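Local coordinates for CMP/dCMP-type deaminase domain-containing protein (Aspergillus oryzae RIB40, PDB 7DRY) that is a zinc-binding deaminase of the CDA fold that probably carries out the deamination step in riboflavin biosynthesis, at residues A6-E11 and E43-V48; R35-Y40 and D123-Q128; S68-V73 and V84-P89. All coordinates share one frame; numbering follows the deposited sequence.

Contact 1 of 3, residues A6-E11 and E43-V48; sequences AKYLRE and EDDRIV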
loop_
_atom_site.group_PDB
_atom_site.type_symbol
_atom_site.label_atom_id
_atom_site.label_comp_id
_atom_site.label_asym_id
_atom_site.label_seq_id
_atom_site.Cartn_x
_atom_site.Cartn_y
_atom_site.Cartn_z
ATOM N N ALA A 6 -10.259 5.086 8.588
ATOM C CA ALA A 6 -10.524 6.200 7.688
ATOM C C ALA A 6 -9.478 7.294 7.843
ATOM O O ALA A 6 -9.021 7.871 6.848
ATOM C CB ALA A 6 -11.929 6.750 7.938
ATOM N N LYS A 7 -9.075 7.591 9.081
ATOM C CA LYS A 7 -8.071 8.631 9.287
ATOM C C LYS A 7 -6.730 8.231 8.687
ATOM O O LYS A 7 -6.067 9.048 8.037
ATOM C CB LYS A 7 -7.926 8.967 10.773
ATOM C CG LYS A 7 -6.984 10.142 11.026
ATOM C CD LYS A 7 -6.668 10.325 12.504
ATOM C CE LYS A 7 -5.772 11.539 12.728
ATOM N NZ LYS A 7 -5.279 12.139 11.450
ATOM N N TYR A 8 -6.314 6.976 8.886
ATOM C CA TYR A 8 -5.079 6.520 8.253
ATOM C C TYR A 8 -5.166 6.630 6.738
ATOM O O TYR A 8 -4.191 7.023 6.083
ATOM C CB TYR A 8 -4.777 5.074 8.650
ATOM C CG TYR A 8 -4.048 4.944 9.965
ATOM C CD1 TYR A 8 -2.747 5.429 10.117
ATOM C CD2 TYR A 8 -4.651 4.344 11.067
ATOM C CE1 TYR A 8 -2.076 5.312 11.307
ATOM C CE2 TYR A 8 -3.983 4.230 12.277
ATOM C CZ TYR A 8 -2.690 4.714 12.392
ATOM O OH TYR A 8 -2.009 4.602 13.584
ATOM N N LEU A 9 -6.325 6.301 6.157
ATOM C CA LEU A 9 -6.426 6.388 4.704
ATOM C C LEU A 9 -6.378 7.830 4.222
ATOM O O LEU A 9 -5.825 8.098 3.152
ATOM C CB LEU A 9 -7.655 5.647 4.191
ATOM C CG LEU A 9 -7.482 4.128 4.246
ATOM C CD1 LEU A 9 -8.767 3.471 3.800
ATOM C CD2 LEU A 9 -6.301 3.632 3.396
ATOM N N ARG A 10 -6.938 8.768 4.992
ATOM C CA ARG A 10 -6.811 10.178 4.634
ATOM C C ARG A 10 -5.354 10.616 4.684
ATOM O O ARG A 10 -4.901 11.396 3.836
ATOM C CB ARG A 10 -7.662 11.043 5.564
ATOM C CG ARG A 10 -9.163 10.898 5.344
ATOM C CD ARG A 10 -9.940 11.986 6.072
ATOM N NE ARG A 10 -9.844 11.863 7.525
ATOM C CZ ARG A 10 -10.686 11.160 8.276
ATOM N NH1 ARG A 10 -11.695 10.505 7.713
ATOM N NH2 ARG A 10 -10.518 11.110 9.589
ATOM N N GLU A 11 -4.606 10.120 5.673
ATOM C CA GLU A 11 -3.183 10.418 5.747
ATOM C C GLU A 11 -2.443 9.801 4.568
ATOM O O GLU A 11 -1.519 10.411 4.015
ATOM C CB GLU A 11 -2.624 9.921 7.085
ATOM C CG GLU A 11 -3.141 10.720 8.286
ATOM C CD GLU A 11 -2.835 10.079 9.627
ATOM O OE1 GLU A 11 -2.293 8.957 9.655
ATOM O OE2 GLU A 11 -3.142 10.706 10.663
ATOM N N GLU A 43 -3.910 4.837 20.248
ATOM C CA GLU A 43 -2.790 5.575 20.817
ATOM C C GLU A 43 -1.531 4.723 20.916
ATOM O O GLU A 43 -0.427 5.274 20.956
ATOM C CB GLU A 43 -3.171 6.137 22.190
ATOM C CG GLU A 43 -3.964 5.167 23.052
ATOM C CD GLU A 43 -5.469 5.361 22.934
ATOM O OE1 GLU A 43 -6.138 5.452 23.986
ATOM O OE2 GLU A 43 -5.981 5.420 21.793
ATOM N N ASP A 44 -1.668 3.396 20.936
ATOM C CA ASP A 44 -0.519 2.504 20.990
ATOM C C ASP A 44 0.048 2.172 19.616
ATOM O O ASP A 44 1.078 1.498 19.539
ATOM C CB ASP A 44 -0.867 1.200 21.720
ATOM C CG ASP A 44 -1.084 1.400 23.211
ATOM O OD1 ASP A 44 -0.506 2.353 23.777
ATOM O OD2 ASP A 44 -1.834 0.601 23.814
ATOM N N ASP A 45 -0.597 2.603 18.532
ATOM C CA ASP A 45 -0.029 2.392 17.207
ATOM C C ASP A 45 1.310 3.115 17.108
ATOM O O ASP A 45 1.491 4.201 17.666
ATOM C CB ASP A 45 -0.949 2.984 16.135
ATOM C CG ASP A 45 -2.152 2.111 15.805
ATOM O OD1 ASP A 45 -2.307 1.000 16.352
ATOM O OD2 ASP A 45 -2.962 2.567 14.962
ATOM N N ARG A 46 2.249 2.517 16.385
ATOM C CA ARG A 46 3.525 3.150 16.080
ATOM C C ARG A 46 3.716 3.151 14.573
ATOM O O ARG A 46 3.540 2.116 13.924
ATOM C CB ARG A 46 4.679 2.384 16.733
ATOM C CG ARG A 46 4.569 2.282 18.257
ATOM C CD ARG A 46 5.459 1.169 18.813
ATOM N NE ARG A 46 5.342 1.039 20.263
ATOM C CZ ARG A 46 5.867 0.038 20.962
ATOM N NH1 ARG A 46 6.544 -0.920 20.342
ATOM N NH2 ARG A 46 5.714 -0.008 22.278
ATOM N N ILE A 47 4.072 4.305 14.013
ATOM C CA ILE A 47 4.382 4.353 12.590
ATOM C C ILE A 47 5.737 3.707 12.351
ATOM O O ILE A 47 6.715 4.002 13.048
ATOM C CB ILE A 47 4.351 5.793 12.057
ATOM C CG1 ILE A 47 3.009 6.446 12.367
ATOM C CG2 ILE A 47 4.606 5.802 10.548
ATOM C CD1 ILE A 47 1.826 5.654 11.865
ATOM N N VAL A 48 5.786 2.795 11.386
ATOM C CA VAL A 48 7.004 2.088 11.029
ATOM C C VAL A 48 7.629 2.655 9.760
ATOM O O VAL A 48 8.850 2.787 9.670
ATOM C CB VAL A 48 6.709 0.577 10.895
ATOM C CG1 VAL A 48 7.958 -0.192 10.431
ATOM C CG2 VAL A 48 6.204 0.022 12.215
#

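Contact 2 of 3, residues R35-Y40 and D123-Q128; sequences RKEGDY and DRKGIQ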
loop_
_atom_site.group_PDB
_atom_site.type_symbol
_atom_site.label_atom_id
_atom_site.label_comp_id
_atom_site.label_asym_id
_atom_site.label_seq_id
_atom_site.Cartn_x
_atom_site.Cartn_y
_atom_site.Cartn_z
ATOM N N ARG A 35 0.920 -2.374 15.485
ATOM C CA ARG A 35 -0.303 -2.292 16.269
ATOM C C ARG A 35 -0.361 -3.466 17.239
ATOM O O ARG A 35 -0.018 -4.598 16.882
ATOM C CB ARG A 35 -1.511 -2.347 15.314
ATOM C CG ARG A 35 -2.863 -2.470 15.984
ATOM C CD ARG A 35 -3.965 -2.156 14.979
ATOM N NE ARG A 35 -3.919 -0.757 14.571
ATOM C CZ ARG A 35 -4.410 -0.294 13.424
ATOM N NH1 ARG A 35 -5.000 -1.120 12.563
ATOM N NH2 ARG A 35 -4.311 0.997 13.140
ATOM N N LYS A 36 -0.821 -3.208 18.460
ATOM C CA LYS A 36 -1.013 -4.300 19.405
ATOM C C LYS A 36 -2.065 -5.268 18.875
ATOM O O LYS A 36 -3.086 -4.857 18.322
ATOM C CB LYS A 36 -1.463 -3.758 20.767
ATOM C CG LYS A 36 -0.372 -3.045 21.547
ATOM C CD LYS A 36 0.755 -3.994 21.928
ATOM C CE LYS A 36 0.290 -5.070 22.891
ATOM N NZ LYS A 36 0.470 -4.705 24.328
ATOM N N GLU A 37 -1.806 -6.563 19.019
ATOM C CA GLU A 37 -2.816 -7.537 18.642
ATOM C C GLU A 37 -3.918 -7.571 19.689
ATOM O O GLU A 37 -3.689 -7.298 20.868
ATOM C CB GLU A 37 -2.196 -8.923 18.464
ATOM C CG GLU A 37 -1.555 -9.080 17.090
ATOM C CD GLU A 37 -0.392 -10.039 17.079
ATOM O OE1 GLU A 37 -0.052 -10.550 15.986
ATOM O OE2 GLU A 37 0.185 -10.283 18.153
ATOM N N GLY A 38 -5.128 -7.893 19.247
ATOM C CA GLY A 38 -6.244 -7.973 20.172
ATOM C C GLY A 38 -7.042 -6.686 20.244
ATOM O O GLY A 38 -7.187 -5.988 19.244
ATOM N N ASP A 39 -7.559 -6.366 21.429
ATOM C CA ASP A 39 -8.441 -5.215 21.622
ATOM C C ASP A 39 -7.570 -3.976 21.802
ATOM O O ASP A 39 -7.421 -3.433 22.900
ATOM C CB ASP A 39 -9.342 -5.454 22.828
ATOM C CG ASP A 39 -10.404 -4.392 22.983
ATOM O OD1 ASP A 39 -10.706 -3.697 21.987
ATOM O OD2 ASP A 39 -10.922 -4.249 24.111
ATOM N N TYR A 40 -7.005 -3.516 20.691
ATOM C CA TYR A 40 -5.951 -2.512 20.721
ATOM C C TYR A 40 -6.512 -1.109 20.919
ATOM O O TYR A 40 -7.694 -0.835 20.694
ATOM C CB TYR A 40 -5.151 -2.526 19.420
ATOM C CG TYR A 40 -5.906 -1.937 18.240
ATOM C CD1 TYR A 40 -6.821 -2.705 17.537
ATOM C CD2 TYR A 40 -5.714 -0.617 17.846
ATOM C CE1 TYR A 40 -7.517 -2.184 16.464
ATOM C CE2 TYR A 40 -6.413 -0.085 16.773
ATOM C CZ TYR A 40 -7.310 -0.877 16.089
ATOM O OH TYR A 40 -8.016 -0.373 15.022
ATOM N N ASP A 123 12.189 -16.189 10.871
ATOM C CA ASP A 123 11.567 -15.918 12.159
ATOM C C ASP A 123 10.832 -14.583 12.191
ATOM O O ASP A 123 10.499 -14.094 13.277
ATOM C CB ASP A 123 12.619 -15.962 13.269
ATOM C CG ASP A 123 13.740 -14.964 13.048
ATOM O OD1 ASP A 123 13.922 -14.513 11.896
ATOM O OD2 ASP A 123 14.439 -14.630 14.028
ATOM N N ARG A 124 10.568 -13.983 11.033
ATOM C CA ARG A 124 9.973 -12.658 10.952
ATOM C C ARG A 124 8.519 -12.771 10.511
ATOM O O ARG A 124 8.224 -13.379 9.476
ATOM C CB ARG A 124 10.746 -11.784 9.963
ATOM C CG ARG A 124 12.192 -11.508 10.371
ATOM C CD ARG A 124 12.295 -10.233 11.198
ATOM N NE ARG A 124 13.581 -10.129 11.878
ATOM C CZ ARG A 124 13.955 -9.089 12.616
ATOM N NH1 ARG A 124 13.136 -8.057 12.774
ATOM N NH2 ARG A 124 15.146 -9.083 13.201
ATOM N N LYS A 125 7.618 -12.163 11.287
ATOM C CA LYS A 125 6.190 -12.276 11.004
ATOM C C LYS A 125 5.794 -11.588 9.703
ATOM O O LYS A 125 4.862 -12.036 9.024
ATOM C CB LYS A 125 5.386 -11.670 12.153
ATOM C CG LYS A 125 5.606 -12.377 13.452
ATOM C CD LYS A 125 4.437 -12.188 14.387
ATOM C CE LYS A 125 4.474 -10.835 15.040
ATOM N NZ LYS A 125 3.336 -10.684 15.996
ATOM N N GLY A 126 6.445 -10.484 9.360
ATOM C CA GLY A 126 6.052 -9.741 8.182
ATOM C C GLY A 126 4.736 -8.990 8.370
ATOM O O GLY A 126 4.194 -8.854 9.467
ATOM N N ILE A 127 4.223 -8.491 7.250
ATOM C CA ILE A 127 2.988 -7.713 7.256
ATOM C C ILE A 127 1.804 -8.661 7.367
ATOM O O ILE A 127 1.679 -9.607 6.583
ATOM C CB ILE A 127 2.902 -6.847 5.992
ATOM C CG1 ILE A 127 4.059 -5.850 5.986
ATOM C CG2 ILE A 127 1.566 -6.117 5.922
ATOM C CD1 ILE A 127 4.247 -5.124 4.666
ATOM N N GLN A 128 0.936 -8.421 8.356
ATOM C CA GLN A 128 -0.175 -9.321 8.634
ATOM C C GLN A 128 -1.505 -8.881 8.036
ATOM O O GLN A 128 -2.382 -9.733 7.847
ATOM C CB GLN A 128 -0.341 -9.530 10.148
ATOM C CG GLN A 128 0.669 -10.529 10.705
ATOM C CD GLN A 128 0.612 -10.673 12.213
ATOM O OE1 GLN A 128 1.591 -10.388 12.899
ATOM N NE2 GLN A 128 -0.530 -11.130 12.738
#

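Contact 3 of 3, residues S68-V73 and V84-P89; sequences SNYAAV and VLPSEP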
loop_
_atom_site.group_PDB
_atom_site.type_symbol
_atom_site.label_atom_id
_atom_site.label_comp_id
_atom_site.label_asym_id
_atom_site.label_seq_id
_atom_site.Cartn_x
_atom_site.Cartn_y
_atom_site.Cartn_z
ATOM N N SER A 68 11.019 0.254 0.751
ATOM C CA SER A 68 12.383 0.611 0.388
ATOM C C SER A 68 12.926 1.722 1.277
ATOM O O SER A 68 14.126 1.742 1.578
ATOM C CB SER A 68 12.410 1.044 -1.071
ATOM O OG SER A 68 12.230 -0.072 -1.922
ATOM N N ASN A 69 12.073 2.660 1.702
ATOM C CA ASN A 69 12.516 3.687 2.638
ATOM C C ASN A 69 13.022 3.046 3.921
ATOM O O ASN A 69 14.086 3.410 4.441
ATOM C CB ASN A 69 11.352 4.621 2.964
ATOM C CG ASN A 69 11.019 5.571 1.839
ATOM O OD1 ASN A 69 11.843 5.859 0.980
ATOM N ND2 ASN A 69 9.798 6.084 1.860
ATOM N N TYR A 70 12.269 2.069 4.446
ATOM C CA TYR A 70 12.687 1.382 5.658
ATOM C C TYR A 70 13.996 0.632 5.433
ATOM O O TYR A 70 14.904 0.686 6.271
ATOM C CB TYR A 70 11.581 0.435 6.122
ATOM C CG TYR A 70 11.789 -0.079 7.530
ATOM C CD1 TYR A 70 11.294 0.609 8.633
ATOM C CD2 TYR A 70 12.494 -1.256 7.767
ATOM C CE1 TYR A 70 11.484 0.142 9.912
ATOM C CE2 TYR A 70 12.680 -1.727 9.050
ATOM C CZ TYR A 70 12.172 -1.021 10.116
ATOM O OH TYR A 70 12.371 -1.495 11.400
ATOM N N ALA A 71 14.112 -0.061 4.297
ATOM C CA ALA A 71 15.352 -0.760 3.969
ATOM C C ALA A 71 16.548 0.188 3.928
ATOM O O ALA A 71 17.620 -0.139 4.453
ATOM C CB ALA A 71 15.196 -1.494 2.634
ATOM N N ALA A 72 16.388 1.366 3.306
ATOM C CA ALA A 72 17.499 2.309 3.224
ATOM C C ALA A 72 17.916 2.793 4.606
ATOM O O ALA A 72 19.111 2.889 4.907
ATOM C CB ALA A 72 17.118 3.499 2.338
ATOM N N VAL A 73 16.948 3.121 5.454
ATOM C CA VAL A 73 17.274 3.576 6.802
ATOM C C VAL A 73 18.011 2.495 7.585
ATOM O O VAL A 73 18.878 2.796 8.413
ATOM C CB VAL A 73 15.981 4.060 7.490
ATOM C CG1 VAL A 73 16.152 4.197 8.979
ATOM C CG2 VAL A 73 15.544 5.394 6.867
ATOM N N VAL A 84 14.743 -6.909 8.542
ATOM C CA VAL A 84 14.860 -5.790 9.471
ATOM C C VAL A 84 13.522 -5.235 9.936
ATOM O O VAL A 84 13.504 -4.435 10.885
ATOM C CB VAL A 84 15.739 -4.651 8.912
ATOM C CG1 VAL A 84 17.180 -5.129 8.727
ATOM C CG2 VAL A 84 15.164 -4.127 7.611
ATOM N N LEU A 85 12.408 -5.594 9.302
ATOM C CA LEU A 85 11.124 -5.094 9.768
ATOM C C LEU A 85 10.840 -5.623 11.174
ATOM O O LEU A 85 11.261 -6.734 11.531
ATOM C CB LEU A 85 10.005 -5.540 8.837
ATOM C CG LEU A 85 9.941 -4.763 7.525
ATOM C CD1 LEU A 85 9.023 -5.503 6.546
ATOM C CD2 LEU A 85 9.485 -3.324 7.749
ATOM N N PRO A 86 10.115 -4.855 11.989
ATOM C CA PRO A 86 9.807 -5.314 13.351
ATOM C C PRO A 86 9.063 -6.639 13.345
ATOM O O PRO A 86 8.234 -6.907 12.470
ATOM C CB PRO A 86 8.913 -4.198 13.906
ATOM C CG PRO A 86 9.229 -3.010 13.096
ATOM C CD PRO A 86 9.576 -3.510 11.722
ATOM N N SER A 87 9.357 -7.458 14.357
ATOM C CA SER A 87 8.705 -8.752 14.524
ATOM C C SER A 87 8.679 -9.019 16.029
ATOM O O SER A 87 9.543 -9.707 16.572
ATOM C CB SER A 87 9.443 -9.847 13.764
ATOM O OG SER A 87 8.680 -11.043 13.741
ATOM N N GLU A 88 7.628 -8.526 16.681
ATOM C CA GLU A 88 7.353 -8.796 18.081
ATOM C C GLU A 88 6.033 -9.551 18.179
ATOM O O GLU A 88 5.047 -9.145 17.551
ATOM C CB GLU A 88 7.255 -7.477 18.860
ATOM C CG GLU A 88 8.305 -6.448 18.460
ATOM C CD GLU A 88 7.874 -5.025 18.760
ATOM O OE1 GLU A 88 7.770 -4.217 17.807
ATOM O OE2 GLU A 88 7.632 -4.719 19.948
ATOM N N PRO A 89 5.966 -10.643 18.944
ATOM C CA PRO A 89 4.799 -11.535 18.837
ATOM C C PRO A 89 3.463 -10.918 19.221
ATOM O O PRO A 89 2.436 -11.388 18.720
ATOM C CB PRO A 89 5.167 -12.710 19.746
ATOM C CG PRO A 89 6.659 -12.672 19.841
ATOM C CD PRO A 89 7.027 -11.220 19.784
#

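Contact 1 of 3, residues A6-E11 and E43-V48
In both Tyr-8 and Asp-45, CG stands anti to the carbonyl carbon and beside the backbone N (chi1 -84° and -79°), and these torsions carry phenol and carboxylate to one meeting point between helix 5-16 and the start of strand 46-52. This is helix-on-sheet packing of the CDA fold: the first helix reaches the sheet at one of its edge strands, 46-52, with Val-33 of the adjoining strand 29-36 also touching both side chains.

Tyr-8 OH donates a short hydrogen bond of 2.6 Å to Asp-45 OD2, which accepts it on the anti lone pair, away from OD1. The ring and carboxylate planes are 38° apart, and OD2 sits near the plane of the ring, at its edge, 3.3 Å from Tyr-8 CE2. The same OD2 forms a salt bridge with Arg-35, so two groups grip one oxygen; the arginine would be expected to favour the charged carboxylate.

Tyr-8 is buried, and its ring stacks with that of Tyr-96 on strand 91-97, which would limit its rotation. The remaining contact is apolar: Ile-47 comes in from the opposite direction, and its CD1 methyl meets the ring edge 4.0 Å from Tyr-8 CE1.

Contact 2 of 3, residues R35-Y40 and D123-Q128
Glu-37 is the residue through which 35-40 meets 123-128, and the chain reaches it from the end of strand 29-36. Arg-35 comes first. Its side chain turns to the helix 5-16 side, where NH2 forms a hydrogen bond with Tyr-96 OH, while CD lies over the face of the Tyr-40 ring, 3.5 Å above its plane. Lys-36 then rests on Arg-91.

At Glu-37 the side chain points across to the second segment, extended beyond CG, and a single oxygen does most of the work. Glu-37 OE1 lies 3.4 Å from Lys-125 NZ, a salt bridge that is weak as a hydrogen bond; the lysine arrives from the opposite direction with its chain bent at chi3 (-78°). Its stronger partners are elsewhere, since Lys-125 NZ also donates to the carbonyl oxygens of Arg-91 and Glu-88. Glu-37 OE1 also receives Gln-128 NE2, 3.3 Å away, in a weak bond with an N-H...O angle of 150°. Amide and carboxylate planes stand 60° apart, the two side chains crossing at about a right angle.

In the mixed sheet of the CDA fold, strands 29-36 and 127-132 lie on either side of strand 91-97, so this polar cluster spans the intervening strand at the end where 29-36 finishes and 127-132 begins. Glu-37 and Gln-128 both touch Lys-92 of that strand.

At Gly-38 the backbone angles would press any side chain against the carbonyl O of Glu-37, which suits a glycine. Asp-39 is the centre of an inverse gamma turn, closed by a weak bond of 2.9 Å from Tyr-40 N to Gly-38 O. Tyr-40 then folds back, its ring plane containing Gly-38 O at the edge and its OH 3.9 Å above the centre of the Arg-35 guanidinium.

Contact 3 of 3, residues S68-V73 and V84-P89
Helix 62-73, which follows the zinc ligand His-61 and carries Glu-63 near its start, is met close to its far end by the loop that leads to strand 91-97. The side chain that makes this contact is Tyr-70. With CG anti to the backbone N (chi1 -167°), its ring reaches out from the helix to three successive loop residues, Val-84, Leu-85 and Pro-86.

Leu-85 lies over one face of the ring: its CD2 methyl makes a CH-pi contact, 3.9 Å from the ring centroid of Tyr-70 and 21° off the normal, displaced to the rim so that CD2 is closest to Tyr-70 CD2 at 3.7 Å. Val-84 packs along the CE2 side, with its CG2 branch 3.7 Å from Tyr-70 CE2. The carbonyl oxygen of Val-84 sits in the plane of the ring at its edge, 3.2 Å from Tyr-70 OH. Pro-86 stands beside the hydroxyl, obliquely to the ring, its CD 3.5 Å from Tyr-70 OH.

The tyrosine is also stacked with His-74 and rests on Val-48 and Ser-49 of strand 46-52, while Arg-124 bonds to the carbonyl of Leu-85. The loop is thus tied down on the helix by largely apolar packing, as part of the beta-alpha-beta crossover of the CDA fold that runs from strand 46-52 to strand 91-97, which point the same way with antiparallel strand 29-36 between them.

How the contacts relate
None of the three lies deep in the core. Contacts 1 and 3 are partly buried, each built on a tyrosine reaching from a helix, whereas contact 2 is a surface cluster of charged and amide groups with long, weak bonds. Contacts 1 and 2 reach the same sheet through the neighbouring strands 46-52 and 29-36, and the salt bridge between Asp-45 and Arg-35 joins them. Along the chain, contact 3 is nested within the loop that contact 2 closes, and polar bonds join the two, among them Lys-125 N to Ser-87 OG. Between contacts 1 and 3 the link is packing, with Val-48 against Pro-86.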